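Local coordinates for putative lipoprotein (Bacteroides ovatus, PDB 3OQQ) that is of unknown function but is a putative extracellular lipoprotein that binds calcium ions in the crystal and is rich in antiparallel beta strands, at residues Asp40-Asp45 against Val110-Glu115; Leu257-Ala262 against Thr267-Asp272. All blocks are in the same frame, centred on the assembly; numbering follows the deposited sequence.

Contact 1: residues Asp40-Asp45 against Val110-Glu115; sequences DVLVKD and VQPTNE. With CA (calcium ion), chain E.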
ATOM      1  N   ASP A  40     -12.584 -13.454  -6.279  1.00 27.84           N
ATOM      2  CA  ASP A  40     -13.409 -14.615  -5.907  1.00 28.53           C
ATOM      3  C   ASP A  40     -14.753 -14.207  -5.252  1.00 29.44           C
ATOM      4  O   ASP A  40     -15.103 -14.685  -4.172  1.00 27.31           O
ATOM      5  CB  ASP A  40     -12.593 -15.577  -4.999  1.00 31.38           C
ATOM      6  CG  ASP A  40     -11.473 -16.288  -5.750  1.00 41.32           C
ATOM      7  OD1 ASP A  40     -11.698 -16.690  -6.916  1.00 43.97           O
ATOM      8  OD2 ASP A  40     -10.385 -16.467  -5.166  1.00 44.44           O
ATOM      9  N   VAL A  41     -15.504 -13.342  -5.955  1.00 25.11           N
ATOM     10  CA  VAL A  41     -16.792 -12.773  -5.545  1.00 25.12           C
ATOM     11  C   VAL A  41     -17.942 -13.632  -6.015  1.00 31.27           C
ATOM     12  O   VAL A  41     -18.051 -13.906  -7.206  1.00 30.55           O
ATOM     13  CB  VAL A  41     -16.931 -11.341  -6.132  1.00 26.65           C
ATOM     14  CG1 VAL A  41     -18.211 -10.655  -5.670  1.00 25.79           C
ATOM     15  CG2 VAL A  41     -15.710 -10.500  -5.799  1.00 24.95           C
ATOM     16  N   LEU A  42     -18.833 -14.006  -5.096  1.00 29.56           N
ATOM     17  CA  LEU A  42     -20.034 -14.755  -5.450  1.00 30.39           C
ATOM     18  C   LEU A  42     -21.117 -13.751  -5.854  1.00 36.02           C
ATOM     19  O   LEU A  42     -21.400 -12.814  -5.099  1.00 36.38           O
ATOM     20  CB  LEU A  42     -20.482 -15.642  -4.268  1.00 30.34           C
ATOM     21  CG  LEU A  42     -21.880 -16.256  -4.319  1.00 35.32           C
ATOM     22  CD1 LEU A  42     -22.012 -17.268  -5.449  1.00 34.59           C
ATOM     23  CD2 LEU A  42     -22.217 -16.897  -3.005  1.00 37.44           C
ATOM     24  N   VAL A  43     -21.700 -13.930  -7.048  1.00 31.88           N
ATOM     25  CA  VAL A  43     -22.775 -13.061  -7.530  1.00 31.41           C
ATOM     26  C   VAL A  43     -24.001 -13.922  -7.720  1.00 39.99           C
ATOM     27  O   VAL A  43     -24.117 -14.612  -8.727  1.00 40.94           O
ATOM     28  CB  VAL A  43     -22.434 -12.249  -8.815  1.00 32.83           C
ATOM     29  CG1 VAL A  43     -23.562 -11.278  -9.165  1.00 32.66           C
ATOM     30  CG2 VAL A  43     -21.113 -11.500  -8.673  1.00 30.72           C
ATOM     31  N   LYS A  44     -24.898 -13.909  -6.729  1.00 40.34           N
ATOM     32  CA  LYS A  44     -26.175 -14.624  -6.764  1.00 42.68           C
ATOM     33  C   LYS A  44     -27.219 -13.552  -7.054  1.00 50.15           C
ATOM     34  O   LYS A  44     -27.457 -12.677  -6.215  1.00 50.06           O
ATOM     35  CB  LYS A  44     -26.429 -15.391  -5.453  1.00 45.41           C
ATOM     36  CG  LYS A  44     -27.613 -16.349  -5.521  1.00 64.98           C
ATOM     37  CD  LYS A  44     -28.207 -16.605  -4.147  1.00 80.72           C
ATOM     38  CE  LYS A  44     -29.544 -17.301  -4.246  1.00 96.49           C
ATOM     39  NZ  LYS A  44     -30.308 -17.206  -2.976  1.00107.82           N
ATOM     40  N   ASP A  45     -27.753 -13.569  -8.291  1.00 49.19           N
ATOM     41  CA  ASP A  45     -28.707 -12.614  -8.872  1.00 51.19           C
ATOM     42  C   ASP A  45     -27.951 -11.291  -9.117  1.00 53.40           C
ATOM     43  O   ASP A  45     -27.418 -11.080 -10.215  1.00 51.39           O
ATOM     44  CB  ASP A  45     -29.989 -12.435  -8.013  1.00 55.32           C
ATOM     45  CG  ASP A  45     -30.583 -13.727  -7.464  1.00 72.27           C
ATOM     46  OD1 ASP A  45     -30.908 -14.627  -8.276  1.00 75.35           O
ATOM     47  OD2 ASP A  45     -30.730 -13.833  -6.227  1.00 77.66           O
ATOM     48  N   VAL A 110     -20.794 -19.376 -15.553  1.00 27.47           N
ATOM     49  CA  VAL A 110     -20.912 -20.555 -14.685  1.00 29.20           C
ATOM     50  C   VAL A 110     -21.866 -20.126 -13.551  1.00 33.31           C
ATOM     51  O   VAL A 110     -21.587 -19.145 -12.844  1.00 32.25           O
ATOM     52  CB  VAL A 110     -19.571 -21.136 -14.143  1.00 32.09           C
ATOM     53  CG1 VAL A 110     -19.849 -22.247 -13.111  1.00 32.56           C
ATOM     54  CG2 VAL A 110     -18.714 -21.675 -15.285  1.00 31.56           C
ATOM     55  N   GLN A 111     -23.017 -20.788 -13.463  1.00 29.62           N
ATOM     56  CA  GLN A 111     -24.052 -20.456 -12.487  1.00 30.36           C
ATOM     57  C   GLN A 111     -23.686 -20.960 -11.084  1.00 35.87           C
ATOM     58  O   GLN A 111     -23.201 -22.087 -10.941  1.00 36.55           O
ATOM     59  CB  GLN A 111     -25.417 -20.983 -12.934  1.00 32.97           C
ATOM     60  CG  GLN A 111     -25.941 -20.305 -14.214  1.00 37.42           C
ATOM     61  CD  GLN A 111     -26.067 -18.794 -14.076  1.00 51.06           C
ATOM     62  OE1 GLN A 111     -26.770 -18.275 -13.201  1.00 44.18           O
ATOM     63  NE2 GLN A 111     -25.369 -18.053 -14.920  1.00 37.36           N
ATOM     64  N   PRO A 112     -23.897 -20.127 -10.033  1.00 30.87           N
ATOM     65  CA  PRO A 112     -23.500 -20.555  -8.693  1.00 30.60           C
ATOM     66  C   PRO A 112     -24.383 -21.636  -8.091  1.00 36.80           C
ATOM     67  O   PRO A 112     -25.607 -21.651  -8.276  1.00 37.62           O
ATOM     68  CB  PRO A 112     -23.540 -19.266  -7.867  1.00 31.50           C
ATOM     69  CG  PRO A 112     -24.436 -18.356  -8.597  1.00 36.42           C
ATOM     70  CD  PRO A 112     -24.440 -18.751 -10.035  1.00 31.35           C
ATOM     71  N   THR A 113     -23.699 -22.593  -7.447  1.00 33.54           N
ATOM     72  CA  THR A 113     -24.192 -23.703  -6.619  1.00 35.38           C
ATOM     73  C   THR A 113     -23.126 -23.932  -5.580  1.00 39.33           C
ATOM     74  O   THR A 113     -22.020 -23.403  -5.729  1.00 36.41           O
ATOM     75  CB  THR A 113     -24.544 -24.990  -7.377  1.00 43.75           C
ATOM     76  OG1 THR A 113     -23.386 -25.509  -8.022  1.00 50.74           O
ATOM     77  CG2 THR A 113     -25.722 -24.832  -8.335  1.00 40.87           C
ATOM     78  N   ASN A 114     -23.421 -24.721  -4.539  1.00 38.21           N
ATOM     79  CA  ASN A 114     -22.413 -24.990  -3.512  1.00 38.48           C
ATOM     80  C   ASN A 114     -21.243 -25.848  -4.090  1.00 42.55           C
ATOM     81  O   ASN A 114     -20.185 -25.924  -3.473  1.00 41.98           O
ATOM     82  CB  ASN A 114     -23.045 -25.617  -2.276  1.00 38.94           C
ATOM     83  CG  ASN A 114     -23.729 -24.590  -1.386  1.00 51.31           C
ATOM     84  OD1 ASN A 114     -23.114 -23.619  -0.935  1.00 38.66           O
ATOM     85  ND2 ASN A 114     -25.010 -24.783  -1.086  1.00 40.12           N
ATOM     86  N   GLU A 115     -21.435 -26.421  -5.295  1.00 39.23           N
ATOM     87  CA  GLU A 115     -20.454 -27.204  -6.045  1.00 39.83           C
ATOM     88  C   GLU A 115     -19.429 -26.273  -6.750  1.00 43.96           C
ATOM     89  O   GLU A 115     -18.280 -26.685  -6.940  1.00 44.08           O
ATOM     90  CB  GLU A 115     -21.184 -28.108  -7.081  1.00 42.25           C
ATOM     91  CG  GLU A 115     -20.297 -28.926  -8.022  1.00 49.30           C
ATOM     92  CD  GLU A 115     -20.983 -29.857  -9.011  1.00 70.58           C
ATOM     93  OE1 GLU A 115     -21.962 -29.434  -9.672  1.00 50.77           O
ATOM     94  OE2 GLU A 115     -20.491 -30.996  -9.173  1.00 65.61           O
TER
HETATM   95 CA    CA E 460     -21.205 -22.615  -0.808  1.00 49.25          CA
HETATM   96  O   HOH W   1     -20.026 -24.445  -0.941  1.00 37.90           O
HETATM   97  O   HOH W   2     -19.156 -21.154   0.026  1.00 40.32           O
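Leu42 and Val43 meet Pro112 where two extended pieces of chain pass each other without a backbone hydrogen bond between them. Leu42 makes the main contact. Its CG stands anti to the backbone N (chi1 166°), and from there the CD1 branch reaches the proline ring. Leu42 CD1 lies 3.5 Å from Pro112 CB, tighter than a usual van der Waals contact. The same methyl is farther from the next ring carbon, with Leu42 CD1 to Pro112 CG at 4.1 Å. The two side chains cross obliquely. Beside them Val43 O comes near the ring at one carbon, 3.8 Å from Pro112 CG. The contact is small, 110 Å² in all, and Pro112 gives more than half of it.

Two residues after the proline, the chain enters a calcium site. Asn114 OD1 binds the calcium ion at 2.2 Å. Water 1 also binds the metal and donates a hydrogen bond of 2.9 Å to Asn114 O, so Asn114 holds the site through both side chain and backbone. Asp117 and Gln164 are further ligands.

Leu42 also packs on Gln164, so it touches both the proline and a calcium ligand. Next to it, Val41 and Val43 turn to strands 23-26 and 96-104. The contact thus joins the chain just after strand 36-41 to a calcium-binding loop between strands 96-104 and 122-131.

Contact 2: residues Leu257-Ala262 against Thr267-Asp272; sequences LTVDKA and TVITLD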
ATOM      1  N   LEU A 257      12.086  -6.514  10.739  1.00 16.22           N
ATOM      2  CA  LEU A 257      10.650  -6.331  10.572  1.00 15.09           C
ATOM      3  C   LEU A 257       9.967  -6.499  11.916  1.00 20.30           C
ATOM      4  O   LEU A 257      10.058  -7.556  12.535  1.00 19.76           O
ATOM      5  CB  LEU A 257      10.088  -7.319   9.534  1.00 14.73           C
ATOM      6  CG  LEU A 257       8.574  -7.430   9.383  1.00 16.41           C
ATOM      7  CD1 LEU A 257       7.940  -6.091   8.972  1.00 13.44           C
ATOM      8  CD2 LEU A 257       8.249  -8.509   8.419  1.00 19.37           C
ATOM      9  N   THR A 258       9.314  -5.426  12.384  1.00 17.01           N
ATOM     10  CA  THR A 258       8.609  -5.432  13.653  1.00 16.27           C
ATOM     11  C   THR A 258       7.130  -5.272  13.375  1.00 20.87           C
ATOM     12  O   THR A 258       6.724  -4.393  12.618  1.00 19.59           O
ATOM     13  CB  THR A 258       9.158  -4.355  14.608  1.00 20.95           C
ATOM     14  OG1 THR A 258      10.569  -4.525  14.727  1.00 20.19           O
ATOM     15  CG2 THR A 258       8.523  -4.426  16.009  1.00 16.51           C
ATOM     16  N   VAL A 259       6.328  -6.147  13.973  1.00 19.02           N
ATOM     17  CA  VAL A 259       4.871  -6.044  13.903  1.00 18.10           C
ATOM     18  C   VAL A 259       4.385  -5.863  15.350  1.00 20.20           C
ATOM     19  O   VAL A 259       4.593  -6.746  16.180  1.00 17.01           O
ATOM     20  CB  VAL A 259       4.187  -7.224  13.163  1.00 20.77           C
ATOM     21  CG1 VAL A 259       2.680  -7.016  13.106  1.00 19.73           C
ATOM     22  CG2 VAL A 259       4.745  -7.396  11.753  1.00 19.41           C
ATOM     23  N   ASP A 260       3.770  -4.708  15.650  1.00 17.97           N
ATOM     24  CA  ASP A 260       3.248  -4.411  16.988  1.00 17.90           C
ATOM     25  C   ASP A 260       1.734  -4.237  16.882  1.00 21.13           C
ATOM     26  O   ASP A 260       1.272  -3.185  16.435  1.00 18.91           O
ATOM     27  CB  ASP A 260       3.934  -3.162  17.586  1.00 18.87           C
ATOM     28  CG  ASP A 260       3.605  -2.849  19.049  1.00 23.49           C
ATOM     29  OD1 ASP A 260       2.613  -3.388  19.566  1.00 20.26           O
ATOM     30  OD2 ASP A 260       4.319  -2.021  19.653  1.00 30.12           O
ATOM     31  N   LYS A 261       0.961  -5.278  17.292  1.00 16.92           N
ATOM     32  CA  LYS A 261      -0.489  -5.229  17.173  1.00 16.55           C
ATOM     33  C   LYS A 261      -1.122  -4.503  18.361  1.00 22.29           C
ATOM     34  O   LYS A 261      -2.308  -4.224  18.319  1.00 24.46           O
ATOM     35  CB  LYS A 261      -1.071  -6.662  17.047  1.00 17.88           C
ATOM     36  CG  LYS A 261      -1.061  -7.505  18.368  1.00 17.16           C
ATOM     37  CD  LYS A 261      -1.785  -8.809  18.146  1.00 25.09           C
ATOM     38  CE  LYS A 261      -1.814  -9.706  19.364  1.00 28.27           C
ATOM     39  NZ  LYS A 261      -2.238 -11.088  18.981  1.00 24.40           N
ATOM     40  N   ALA A 262      -0.341  -4.178  19.397  1.00 19.98           N
ATOM     41  CA  ALA A 262      -0.860  -3.657  20.658  1.00 22.16           C
ATOM     42  C   ALA A 262      -0.856  -2.114  20.820  1.00 26.63           C
ATOM     43  O   ALA A 262      -1.195  -1.621  21.894  1.00 29.58           O
ATOM     44  CB  ALA A 262      -0.111  -4.312  21.814  1.00 22.96           C
ATOM     45  N   THR A 267      -2.306  -1.656  14.380  1.00 21.53           N
ATOM     46  CA  THR A 267      -1.072  -2.459  14.187  1.00 19.86           C
ATOM     47  C   THR A 267       0.036  -1.580  13.585  1.00 22.51           C
ATOM     48  O   THR A 267      -0.170  -0.937  12.546  1.00 21.82           O
ATOM     49  CB  THR A 267      -1.370  -3.702  13.321  1.00 25.92           C
ATOM     50  OG1 THR A 267      -2.459  -4.408  13.916  1.00 35.56           O
ATOM     51  CG2 THR A 267      -0.156  -4.645  13.195  1.00 21.56           C
ATOM     52  N   VAL A 268       1.206  -1.539  14.231  1.00 20.24           N
ATOM     53  CA  VAL A 268       2.307  -0.702  13.709  1.00 19.68           C
ATOM     54  C   VAL A 268       3.395  -1.632  13.134  1.00 23.86           C
ATOM     55  O   VAL A 268       3.964  -2.438  13.863  1.00 23.00           O
ATOM     56  CB  VAL A 268       2.860   0.292  14.764  1.00 22.71           C
ATOM     57  CG1 VAL A 268       4.058   1.080  14.217  1.00 21.97           C
ATOM     58  CG2 VAL A 268       1.755   1.230  15.265  1.00 22.11           C
ATOM     59  N   ILE A 269       3.651  -1.512  11.818  1.00 20.71           N
ATOM     60  CA  ILE A 269       4.595  -2.343  11.084  1.00 19.86           C
ATOM     61  C   ILE A 269       5.785  -1.506  10.630  1.00 23.38           C
ATOM     62  O   ILE A 269       5.598  -0.494   9.956  1.00 19.77           O
ATOM     63  CB  ILE A 269       3.868  -3.024   9.866  1.00 21.83           C
ATOM     64  CG1 ILE A 269       2.705  -3.914  10.379  1.00 22.02           C
ATOM     65  CG2 ILE A 269       4.862  -3.862   8.998  1.00 19.03           C
ATOM     66  CD1 ILE A 269       1.776  -4.467   9.343  1.00 16.55           C
ATOM     67  N   THR A 270       7.012  -1.943  10.974  1.00 20.48           N
ATOM     68  CA  THR A 270       8.207  -1.219  10.517  1.00 18.87           C
ATOM     69  C   THR A 270       9.228  -2.164   9.874  1.00 21.48           C
ATOM     70  O   THR A 270       9.462  -3.267  10.370  1.00 21.41           O
ATOM     71  CB  THR A 270       8.876  -0.426  11.637  1.00 16.58           C
ATOM     72  OG1 THR A 270       9.225  -1.322  12.677  1.00 19.94           O
ATOM     73  CG2 THR A 270       8.004   0.713  12.176  1.00 15.51           C
ATOM     74  N   LEU A 271       9.842  -1.695   8.782  1.00 17.80           N
ATOM     75  CA  LEU A 271      10.927  -2.338   8.078  1.00 16.68           C
ATOM     76  C   LEU A 271      12.149  -1.454   8.235  1.00 21.86           C
ATOM     77  O   LEU A 271      12.219  -0.370   7.646  1.00 22.23           O
ATOM     78  CB  LEU A 271      10.583  -2.567   6.600  1.00 15.53           C
ATOM     79  CG  LEU A 271      11.722  -3.181   5.751  1.00 16.96           C
ATOM     80  CD1 LEU A 271      12.163  -4.571   6.299  1.00 15.56           C
ATOM     81  CD2 LEU A 271      11.314  -3.279   4.316  1.00 13.02           C
ATOM     82  N   ASP A 272      13.077  -1.892   9.091  1.00 16.76           N
ATOM     83  CA  ASP A 272      14.321  -1.178   9.414  1.00 15.01           C
ATOM     84  C   ASP A 272      15.454  -1.804   8.592  1.00 22.00           C
ATOM     85  O   ASP A 272      15.280  -2.924   8.093  1.00 21.08           O
ATOM     86  CB  ASP A 272      14.538  -1.303  10.924  1.00 15.62           C
ATOM     87  CG  ASP A 272      15.580  -0.426  11.605  1.00 22.96           C
ATOM     88  OD1 ASP A 272      16.336   0.293  10.888  1.00 22.28           O
ATOM     89  OD2 ASP A 272      15.660  -0.477  12.828  1.00 23.63           O
TER
HETATM   90  O   HOH W   3      11.511  -2.816  12.718  1.00 21.76           O
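Thr258 and Thr270 form a hydrogen-bonded pair in an antiparallel beta hairpin of strands 253-263 and 266-272. Asp260 and Val268 form the next such pair. The segments run at 172° with their axes 4.5 Å apart. Four backbone bonds join them. Thr258 N gives its hydrogen to Thr270 O at 3.0 Å. At the other pair, Val268 N reaches Asp260 O at 2.8 Å.

The face with Leu257, Val259, Ile269 and Leu271 is the buried side. Leu257 and Ile269 lie side by side, with Leu257 CD1 3.8 Å from Ile269 CG2. With CG1 anti to the backbone N (chi1 -179°), Val259 turns this methyl toward Thr267 CG2, 3.7 Å from Val259 CG1, while Ile269 lies beside it. Strands 205-215 and 298-307 pack against this face, as between two layered sheets.

Thr267 OG1 is held by a hydrogen bond to Leu200 O. A glycine in place of Thr267 would probably leave Val259 CG1 without its methyl neighbour and Leu200 O without this hydroxyl.

The other face, with Thr258, Asp260, Val268 and Thr270, is only partly covered. Asp260 OD1 accepts from Ala262 N at 3.1 Å, making an Asx turn, while Asp260 OD2 accepts a hydrogen bond from Gln263 NE2. The hydroxyls of Thr258 and Thr270 do not meet directly. Water 3 bridges them, 2.8 Å from Thr258 OG1 and 2.7 Å from Thr270 OG1.

In the fold
From the N terminus, strands 23-26 and 36-41 come first, and the chain turns a corner at Asp40. Contact 1 closes a long loop of 64 residues here, rich in strands, when the chain returns at 110-115. It brings the chain after strand 36-41 against the loop between strands 96-104 and 122-131, far from the centre of the chain. Many more strands follow before contact 2 opens. That contact closes only a short hairpin turn, inside the six-stranded sheet between strands 234-242 and 190-198. The two contacts follow in series, neither nested nor crossed. The centres of contact 1 and contact 2 are about 38 Å apart. The nearest atoms of contact 1 and contact 2 are about 22 Å apart.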